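Long-range contact in transcription antitermination protein NusB (PDB 1TZV), which probably binds the boxA sequence of ribosomal RNA operons and takes part in transcription antitermination, being required for transcription of the rRNA genes: residues A88-I100 / L127-K139. Sequence-based numbering, arbitrary orientation. Where two conformers were deposited one is given.
Sequences ATYELLFEKDIPI and LDRIAKEHAPKEK
K139 reaches into the turn that ends helix 79-94, and its ammonium donates to carbonyls at the carboxyl end of that helix and in the turn after it. Its chain is fully extended beyond CG, long enough for NZ to donate to L92 O and to E95 O, each at 2.8 Å. NZ stands above both carbonyl planes, 39° out of the one at L92 and 47° out of the one at E95, so neither bond follows a lone pair. A water accepts from NZ and donates to I98 O, tying in the last residue of the E95-I98 type II turn; a second water links K139 O with I100 N. With an alanine here, the carbonyls of L92 and E95 would probably lose their shared donor, and the turn would be freer to move. K96 runs past P136 in the opposite direction, bent at chi2, chi3 and chi4, and in the conformer given forms a salt bridge with E138, its NZ meeting OE1 from above the carboxylate plane, although K96 has two conformers and the geometry of this one is doubtful. Nearer the helices the contact is apolar. L92 lays CD2 against the backbone of A131, 3.5 Å from its CA, while I100 brings CG2 to within 3.6 Å of A131 CB and directs CD1 at A135 CB. At the far end A88 CB fits against the two methyls of L127, 3.6 Å from CD1, and A107 of helix 100-114 touches both residues. The helical segments 88-94 and 127-134 run nearly parallel, 19° apart, their axes 10.7 Å from each other at closest approach, and helix 100-114 lies between them in the chain. The arrangement belongs to the all-helical NusB fold; in this chain the tail after helix 117-134 packs on the end of helix 79-94 and its following turn.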
ATOM      1  N   ALA A  88      -2.522   0.312   0.396  1.00 13.14           N
ATOM      2  CA  ALA A  88      -3.866   0.404  -0.172  1.00 13.00           C
ATOM      3  C   ALA A  88      -4.683   1.524   0.468  1.00 12.76           C
ATOM      4  O   ALA A  88      -5.454   2.194  -0.242  1.00 14.83           O
ATOM      5  CB  ALA A  88      -4.612  -0.939  -0.011  1.00 13.01           C
ATOM      6  N   THR A  89      -4.566   1.731   1.779  1.00 12.90           N
ATOM      7  CA  THR A  89      -5.321   2.794   2.455  1.00 14.29           C
ATOM      8  C   THR A  89      -4.819   4.146   1.947  1.00 14.31           C
ATOM      9  O   THR A  89      -5.624   5.045   1.647  1.00 15.85           O
ATOM     10  CB  THR A  89      -5.186   2.655   3.985  1.00 14.31           C
ATOM     11  OG1 THR A  89      -5.771   1.406   4.367  1.00 14.64           O
ATOM     12  CG2 THR A  89      -5.949   3.774   4.732  1.00 13.94           C
ATOM     13  N   TYR A  90      -3.508   4.299   1.807  1.00 14.26           N
ATOM     14  CA  TYR A  90      -2.948   5.524   1.274  1.00 15.14           C
ATOM     15  C   TYR A  90      -3.519   5.768  -0.121  1.00 14.75           C
ATOM     16  O   TYR A  90      -3.977   6.870  -0.444  1.00 16.82           O
ATOM     17  CB  TYR A  90      -1.418   5.413   1.169  1.00 14.28           C
ATOM     18  CG  TYR A  90      -0.847   6.497   0.280  1.00 14.49           C
ATOM     19  CD1 TYR A  90      -0.735   7.825   0.740  1.00 16.37           C
ATOM     20  CD2 TYR A  90      -0.576   6.242  -1.064  1.00 14.18           C
ATOM     21  CE1 TYR A  90      -0.387   8.859  -0.134  1.00 17.39           C
ATOM     22  CE2 TYR A  90      -0.229   7.275  -1.946  1.00 17.68           C
ATOM     23  CZ  TYR A  90      -0.146   8.572  -1.465  1.00 18.32           C
ATOM     24  OH  TYR A  90       0.131   9.605  -2.340  1.00 20.18           O
ATOM     25  N   GLU A  91      -3.487   4.749  -0.972  1.00 14.50           N
ATOM     26  CA  GLU A  91      -3.968   4.898  -2.331  1.00 16.14           C
ATOM     27  C   GLU A  91      -5.460   5.243  -2.364  1.00 16.54           C
ATOM     28  O   GLU A  91      -5.885   6.134  -3.125  1.00 17.77           O
ATOM     29  CB  GLU A  91      -3.673   3.621  -3.130  1.00 13.96           C
ATOM     30  CG  GLU A  91      -3.927   3.778  -4.605  1.00 16.59           C
ATOM     31  CD  GLU A  91      -3.510   2.545  -5.372  1.00 17.27           C
ATOM     32  OE1 GLU A  91      -4.365   1.654  -5.569  1.00 20.28           O
ATOM     33  OE2 GLU A  91      -2.340   2.453  -5.762  1.00 16.85           O
ATOM     34  N   LEU A  92      -6.247   4.552  -1.558  1.00 15.50           N
ATOM     35  CA  LEU A  92      -7.688   4.803  -1.453  1.00 17.22           C
ATOM     36  C   LEU A  92      -7.980   6.273  -1.090  1.00 17.05           C
ATOM     37  O   LEU A  92      -8.810   6.952  -1.726  1.00 18.86           O
ATOM     38  CB  LEU A  92      -8.262   3.933  -0.343  1.00 19.36           C
ATOM     39  CG  LEU A  92      -9.427   2.962  -0.412  1.00 44.58           C
ATOM     40  CD1 LEU A  92      -9.007   1.622   0.190  1.00 34.03           C
ATOM     41  CD2 LEU A  92     -10.586   3.537   0.380  1.00 41.14           C
ATOM     42  N   LEU A  93      -7.299   6.775  -0.070  1.00 16.78           N
ATOM     43  CA  LEU A  93      -7.545   8.130   0.407  1.00 17.92           C
ATOM     44  C   LEU A  93      -6.949   9.262  -0.398  1.00 22.34           C
ATOM     45  O   LEU A  93      -7.588  10.314  -0.554  1.00 21.75           O
ATOM     46  CB  LEU A  93      -7.017   8.273   1.836  1.00 18.99           C
ATOM     47  CG  LEU A  93      -7.631   7.410   2.927  1.00 20.23           C
ATOM     48  CD1 LEU A  93      -6.784   7.541   4.190  1.00 23.12           C
ATOM     49  CD2 LEU A  93      -9.070   7.849   3.165  1.00 24.66           C
ATOM     50  N   PHE A  94      -5.751   9.056  -0.929  1.00 18.67           N
ATOM     51  CA  PHE A  94      -5.005  10.128  -1.568  1.00 19.92           C
ATOM     52  C   PHE A  94      -4.750  10.131  -3.049  1.00 22.17           C
ATOM     53  O   PHE A  94      -4.409  11.176  -3.617  1.00 24.59           O
ATOM     54  CB  PHE A  94      -3.657  10.253  -0.850  1.00 20.72           C
ATOM     55  CG  PHE A  94      -3.784  10.586   0.605  1.00 20.88           C
ATOM     56  CD1 PHE A  94      -4.101  11.879   0.998  1.00 28.82           C
ATOM     57  CD2 PHE A  94      -3.631   9.610   1.584  1.00 21.33           C
ATOM     58  CE1 PHE A  94      -4.261  12.195   2.349  1.00 33.37           C
ATOM     59  CE2 PHE A  94      -3.789   9.913   2.935  1.00 23.00           C
ATOM     60  CZ  PHE A  94      -4.108  11.211   3.319  1.00 26.16           C
ATOM     61  N   GLU A  95      -4.870   8.981  -3.684  1.00 17.90           N
ATOM     62  CA  GLU A  95      -4.618   8.924  -5.101  1.00 21.48           C
ATOM     63  C   GLU A  95      -5.967   8.953  -5.794  1.00 24.19           C
ATOM     64  O   GLU A  95      -6.608   7.929  -6.005  1.00 22.82           O
ATOM     65  CB  GLU A  95      -3.804   7.669  -5.432  1.00 19.80           C
ATOM     66  CG  GLU A  95      -2.404   7.733  -4.804  1.00 19.69           C
ATOM     67  CD  GLU A  95      -1.508   8.778  -5.461  1.00 19.58           C
ATOM     68  OE1 GLU A  95      -0.589   9.304  -4.811  1.00 20.33           O
ATOM     69  OE2 GLU A  95      -1.717   9.063  -6.658  1.00 25.20           O
ATOM     70  N   LYS A  96      -6.414  10.162  -6.112  0.50 32.44           N
ATOM     71  CA  LYS A  96      -7.675  10.321  -6.800  0.50 34.72           C
ATOM     72  C   LYS A  96      -7.397   9.931  -8.234  0.50 35.89           C
ATOM     73  O   LYS A  96      -6.326  10.227  -8.752  0.50 48.19           O
ATOM     74  CB  LYS A  96      -8.153  11.775  -6.732  0.50 35.46           C
ATOM     75  CG  LYS A  96      -8.440  12.291  -5.320  0.50 37.38           C
ATOM     76  CD  LYS A  96      -9.293  11.321  -4.497  0.50 42.88           C
ATOM     77  CE  LYS A  96     -10.326  10.607  -5.359  0.50 39.45           C
ATOM     78  NZ  LYS A  96     -11.672  10.498  -4.753  0.50 51.65           N
ATOM     79  N   ASP A  97      -8.362   9.260  -8.854  1.00 31.61           N
ATOM     80  CA  ASP A  97      -8.269   8.796 -10.250  1.00 29.43           C
ATOM     81  C   ASP A  97      -8.194   7.273 -10.296  1.00 29.19           C
ATOM     82  O   ASP A  97      -8.438   6.672 -11.338  1.00 37.14           O
ATOM     83  CB  ASP A  97      -7.059   9.367 -11.003  1.00 32.75           C
ATOM     84  CG  ASP A  97      -5.824   8.495 -10.874  1.00 45.31           C
ATOM     85  OD1 ASP A  97      -5.662   7.569 -11.699  1.00 52.40           O
ATOM     86  OD2 ASP A  97      -5.024   8.721  -9.941  1.00 41.67           O
ATOM     87  N   ILE A  98      -7.857   6.657  -9.166  0.50 28.01           N
ATOM     88  CA  ILE A  98      -7.770   5.198  -9.099  0.50 25.75           C
ATOM     89  C   ILE A  98      -9.069   4.654  -8.524  0.50 21.29           C
ATOM     90  O   ILE A  98      -9.428   4.956  -7.389  0.50 22.89           O
ATOM     91  CB  ILE A  98      -6.601   4.729  -8.195  0.50 26.55           C
ATOM     92  CG1 ILE A  98      -5.289   5.371  -8.651  0.50 27.26           C
ATOM     93  CG2 ILE A  98      -6.481   3.203  -8.246  0.50 26.95           C
ATOM     94  CD1 ILE A  98      -4.880   5.024 -10.069  0.50 23.94           C
ATOM     95  N   PRO A  99      -9.809   3.862  -9.314  1.00 20.36           N
ATOM     96  CA  PRO A  99     -11.063   3.308  -8.807  1.00 24.09           C
ATOM     97  C   PRO A  99     -10.838   2.432  -7.585  1.00 18.20           C
ATOM     98  O   PRO A  99      -9.803   1.736  -7.466  1.00 20.76           O
ATOM     99  CB  PRO A  99     -11.622   2.528 -10.002  1.00 24.04           C
ATOM    100  CG  PRO A  99     -10.426   2.252 -10.843  1.00 39.87           C
ATOM    101  CD  PRO A  99      -9.583   3.483 -10.719  1.00 28.37           C
ATOM    102  N   ILE A 100     -11.802   2.457  -6.681  1.00 19.76           N
ATOM    103  CA  ILE A 100     -11.730   1.662  -5.469  1.00 20.22           C
ATOM    104  C   ILE A 100     -11.438   0.203  -5.807  1.00 19.79           C
ATOM    105  O   ILE A 100     -10.575  -0.424  -5.190  1.00 19.74           O
ATOM    106  CB  ILE A 100     -13.055   1.742  -4.694  1.00 25.36           C
ATOM    107  CG1 ILE A 100     -13.297   3.180  -4.243  1.00 22.63           C
ATOM    108  CG2 ILE A 100     -13.043   0.782  -3.518  1.00 25.75           C
ATOM    109  CD1 ILE A 100     -14.728   3.420  -3.767  1.00 35.62           C
ATOM    110  N   LEU A 127     -10.154  -4.032   3.572  1.00 14.78           N
ATOM    111  CA  LEU A 127     -10.219  -2.948   2.600  1.00 16.46           C
ATOM    112  C   LEU A 127     -11.635  -2.638   2.111  1.00 17.70           C
ATOM    113  O   LEU A 127     -11.948  -1.463   1.880  1.00 17.48           O
ATOM    114  CB  LEU A 127      -9.294  -3.215   1.423  1.00 15.31           C
ATOM    115  CG  LEU A 127      -7.793  -3.212   1.777  1.00 15.35           C
ATOM    116  CD1 LEU A 127      -7.003  -3.571   0.546  1.00 15.21           C
ATOM    117  CD2 LEU A 127      -7.345  -1.849   2.308  1.00 16.35           C
ATOM    118  N   ASP A 128     -12.489  -3.648   1.947  1.00 16.31           N
ATOM    119  CA  ASP A 128     -13.866  -3.380   1.515  1.00 18.00           C
ATOM    120  C   ASP A 128     -14.529  -2.503   2.563  1.00 19.93           C
ATOM    121  O   ASP A 128     -15.264  -1.561   2.227  1.00 20.76           O
ATOM    122  CB  ASP A 128     -14.683  -4.675   1.382  1.00 19.76           C
ATOM    123  CG  ASP A 128     -14.451  -5.395   0.073  1.00 23.24           C
ATOM    124  OD1 ASP A 128     -14.977  -6.524  -0.051  1.00 28.19           O
ATOM    125  OD2 ASP A 128     -13.767  -4.871  -0.830  1.00 25.85           O
ATOM    126  N   ARG A 129     -14.285  -2.796   3.837  1.00 17.93           N
ATOM    127  CA  ARG A 129     -14.868  -2.030   4.928  1.00 19.13           C
ATOM    128  C   ARG A 129     -14.307  -0.607   4.979  1.00 20.64           C
ATOM    129  O   ARG A 129     -15.050   0.364   5.155  1.00 21.86           O
ATOM    130  CB  ARG A 129     -14.659  -2.774   6.259  1.00 20.45           C
ATOM    131  CG  ARG A 129     -15.519  -4.042   6.384  1.00 19.72           C
ATOM    132  CD  ARG A 129     -14.996  -5.020   7.451  1.00 22.71           C
ATOM    133  NE  ARG A 129     -15.051  -4.461   8.797  1.00 26.16           N
ATOM    134  CZ  ARG A 129     -14.237  -4.790   9.800  1.00 27.57           C
ATOM    135  NH1 ARG A 129     -14.385  -4.213  10.983  1.00 27.43           N
ATOM    136  NH2 ARG A 129     -13.254  -5.670   9.624  1.00 29.77           N
ATOM    137  N   ILE A 130     -12.998  -0.453   4.818  1.00 19.36           N
ATOM    138  CA  ILE A 130     -12.416   0.883   4.831  1.00 19.28           C
ATOM    139  C   ILE A 130     -12.942   1.702   3.649  1.00 17.39           C
ATOM    140  O   ILE A 130     -13.290   2.880   3.810  1.00 18.73           O
ATOM    141  CB  ILE A 130     -10.869   0.833   4.750  1.00 16.64           C
ATOM    142  CG1 ILE A 130     -10.304   0.244   6.044  1.00 16.47           C
ATOM    143  CG2 ILE A 130     -10.297   2.228   4.485  1.00 18.70           C
ATOM    144  CD1 ILE A 130      -8.811  -0.092   5.962  1.00 17.45           C
ATOM    145  N   ALA A 131     -13.009   1.083   2.478  1.00 18.55           N
ATOM    146  CA  ALA A 131     -13.462   1.782   1.276  1.00 19.04           C
ATOM    147  C   ALA A 131     -14.917   2.220   1.351  1.00 21.48           C
ATOM    148  O   ALA A 131     -15.258   3.344   0.948  1.00 20.67           O
ATOM    149  CB  ALA A 131     -13.252   0.901   0.047  1.00 17.62           C
ATOM    150  N   LYS A 132     -15.777   1.370   1.892  1.00 18.32           N
ATOM    151  CA  LYS A 132     -17.187   1.739   1.918  1.00 19.56           C
ATOM    152  C   LYS A 132     -17.469   2.870   2.890  1.00 20.40           C
ATOM    153  O   LYS A 132     -18.513   3.536   2.790  1.00 20.21           O
ATOM    154  CB  LYS A 132     -18.063   0.525   2.216  1.00 23.02           C
ATOM    155  CG  LYS A 132     -18.008   0.012   3.622  1.00 23.83           C
ATOM    156  CD  LYS A 132     -18.936  -1.190   3.758  1.00 28.99           C
ATOM    157  CE  LYS A 132     -18.701  -2.205   2.647  1.00 40.15           C
ATOM    158  N   GLU A 133     -16.542   3.131   3.810  1.00 18.31           N
ATOM    159  CA  GLU A 133     -16.745   4.204   4.775  1.00 20.08           C
ATOM    160  C   GLU A 133     -15.815   5.391   4.555  1.00 16.91           C
ATOM    161  O   GLU A 133     -16.060   6.468   5.107  1.00 20.68           O
ATOM    162  CB  GLU A 133     -16.568   3.677   6.206  1.00 22.13           C
ATOM    163  CG  GLU A 133     -17.556   2.577   6.540  1.00 22.16           C
ATOM    164  CD  GLU A 133     -17.467   2.110   7.976  1.00 24.47           C
ATOM    165  OE1 GLU A 133     -16.473   2.426   8.656  1.00 27.40           O
ATOM    166  OE2 GLU A 133     -18.401   1.408   8.420  1.00 32.30           O
ATOM    167  N   HIS A 134     -14.795   5.219   3.716  1.00 19.25           N
ATOM    168  CA  HIS A 134     -13.804   6.269   3.501  1.00 16.40           C
ATOM    169  C   HIS A 134     -13.382   6.613   2.107  1.00 19.22           C
ATOM    170  O   HIS A 134     -12.556   7.509   1.919  1.00 21.98           O
ATOM    171  CB  HIS A 134     -12.565   5.950   4.332  1.00 20.84           C
ATOM    172  CG  HIS A 134     -12.833   5.999   5.795  1.00 21.24           C
ATOM    173  ND1 HIS A 134     -13.173   4.887   6.534  1.00 25.06           N
ATOM    174  CD2 HIS A 134     -12.903   7.051   6.646  1.00 25.58           C
ATOM    175  CE1 HIS A 134     -13.444   5.252   7.776  1.00 21.30           C
ATOM    176  NE2 HIS A 134     -13.290   6.559   7.868  1.00 32.10           N
ATOM    177  N   ALA A 135     -13.918   5.924   1.113  1.00 19.09           N
ATOM    178  CA  ALA A 135     -13.566   6.264  -0.247  1.00 20.06           C
ATOM    179  C   ALA A 135     -13.992   7.709  -0.494  1.00 20.94           C
ATOM    180  O   ALA A 135     -15.128   8.107  -0.174  1.00 20.29           O
ATOM    181  CB  ALA A 135     -14.274   5.339  -1.214  1.00 22.20           C
ATOM    182  N   PRO A 136     -13.093   8.521  -1.049  1.00 20.43           N
ATOM    183  CA  PRO A 136     -13.466   9.916  -1.307  1.00 20.52           C
ATOM    184  C   PRO A 136     -14.545   9.977  -2.383  1.00 22.10           C
ATOM    185  O   PRO A 136     -14.604   9.131  -3.296  1.00 19.19           O
ATOM    186  CB  PRO A 136     -12.141  10.561  -1.735  1.00 21.96           C
ATOM    187  CG  PRO A 136     -11.353   9.394  -2.299  1.00 23.64           C
ATOM    188  CD  PRO A 136     -11.679   8.267  -1.375  1.00 18.87           C
ATOM    189  N   LYS A 137     -15.406  10.988  -2.272  1.00 20.87           N
ATOM    190  CA  LYS A 137     -16.506  11.134  -3.216  1.00 20.03           C
ATOM    191  C   LYS A 137     -16.120  11.171  -4.696  1.00 20.41           C
ATOM    192  O   LYS A 137     -16.908  10.797  -5.554  1.00 21.37           O
ATOM    193  CB  LYS A 137     -17.351  12.361  -2.846  1.00 26.44           C
ATOM    194  CG  LYS A 137     -16.594  13.665  -2.837  1.00 24.23           C
ATOM    195  CD  LYS A 137     -17.464  14.783  -2.274  1.00 24.99           C
ATOM    196  CE  LYS A 137     -16.711  16.092  -2.302  1.00 25.19           C
ATOM    197  NZ  LYS A 137     -17.493  17.186  -1.651  1.00 26.05           N
ATOM    198  N   GLU A 138     -14.902  11.591  -5.012  1.00 21.85           N
ATOM    199  CA  GLU A 138     -14.482  11.605  -6.405  1.00 26.23           C
ATOM    200  C   GLU A 138     -14.458  10.176  -6.973  1.00 27.61           C
ATOM    201  O   GLU A 138     -14.412   9.988  -8.184  1.00 27.29           O
ATOM    202  CB  GLU A 138     -13.091  12.237  -6.546  1.00 32.79           C
ATOM    203  CG  GLU A 138     -12.939  13.572  -5.832  1.00 36.27           C
ATOM    204  CD  GLU A 138     -12.725  13.415  -4.338  1.00 42.69           C
ATOM    205  OE1 GLU A 138     -11.648  12.932  -3.941  1.00 55.55           O
ATOM    206  OE2 GLU A 138     -13.632  13.768  -3.556  1.00 50.62           O
ATOM    207  N   LYS A 139     -14.486   9.169  -6.099  1.00 22.96           N
ATOM    208  CA  LYS A 139     -14.469   7.775  -6.553  1.00 22.81           C
ATOM    209  C   LYS A 139     -15.831   7.084  -6.533  1.00 29.74           C
ATOM    210  O   LYS A 139     -15.924   5.877  -6.771  1.00 28.59           O
ATOM    211  CB  LYS A 139     -13.462   6.960  -5.715  1.00 24.87           C
ATOM    212  CG  LYS A 139     -12.045   7.424  -5.927  1.00 21.06           C
ATOM    213  CD  LYS A 139     -11.014   6.628  -5.101  1.00 22.05           C
ATOM    214  CE  LYS A 139      -9.655   7.249  -5.284  1.00 19.32           C
ATOM    215  NZ  LYS A 139      -8.581   6.521  -4.507  1.00 19.74           N
TER
HETATM  216  O   HOH W   1      -8.821   3.921  -4.988  1.00 21.21           O
HETATM  217  O   HOH W   2     -14.204   3.869  -7.501  0.98 25.15           O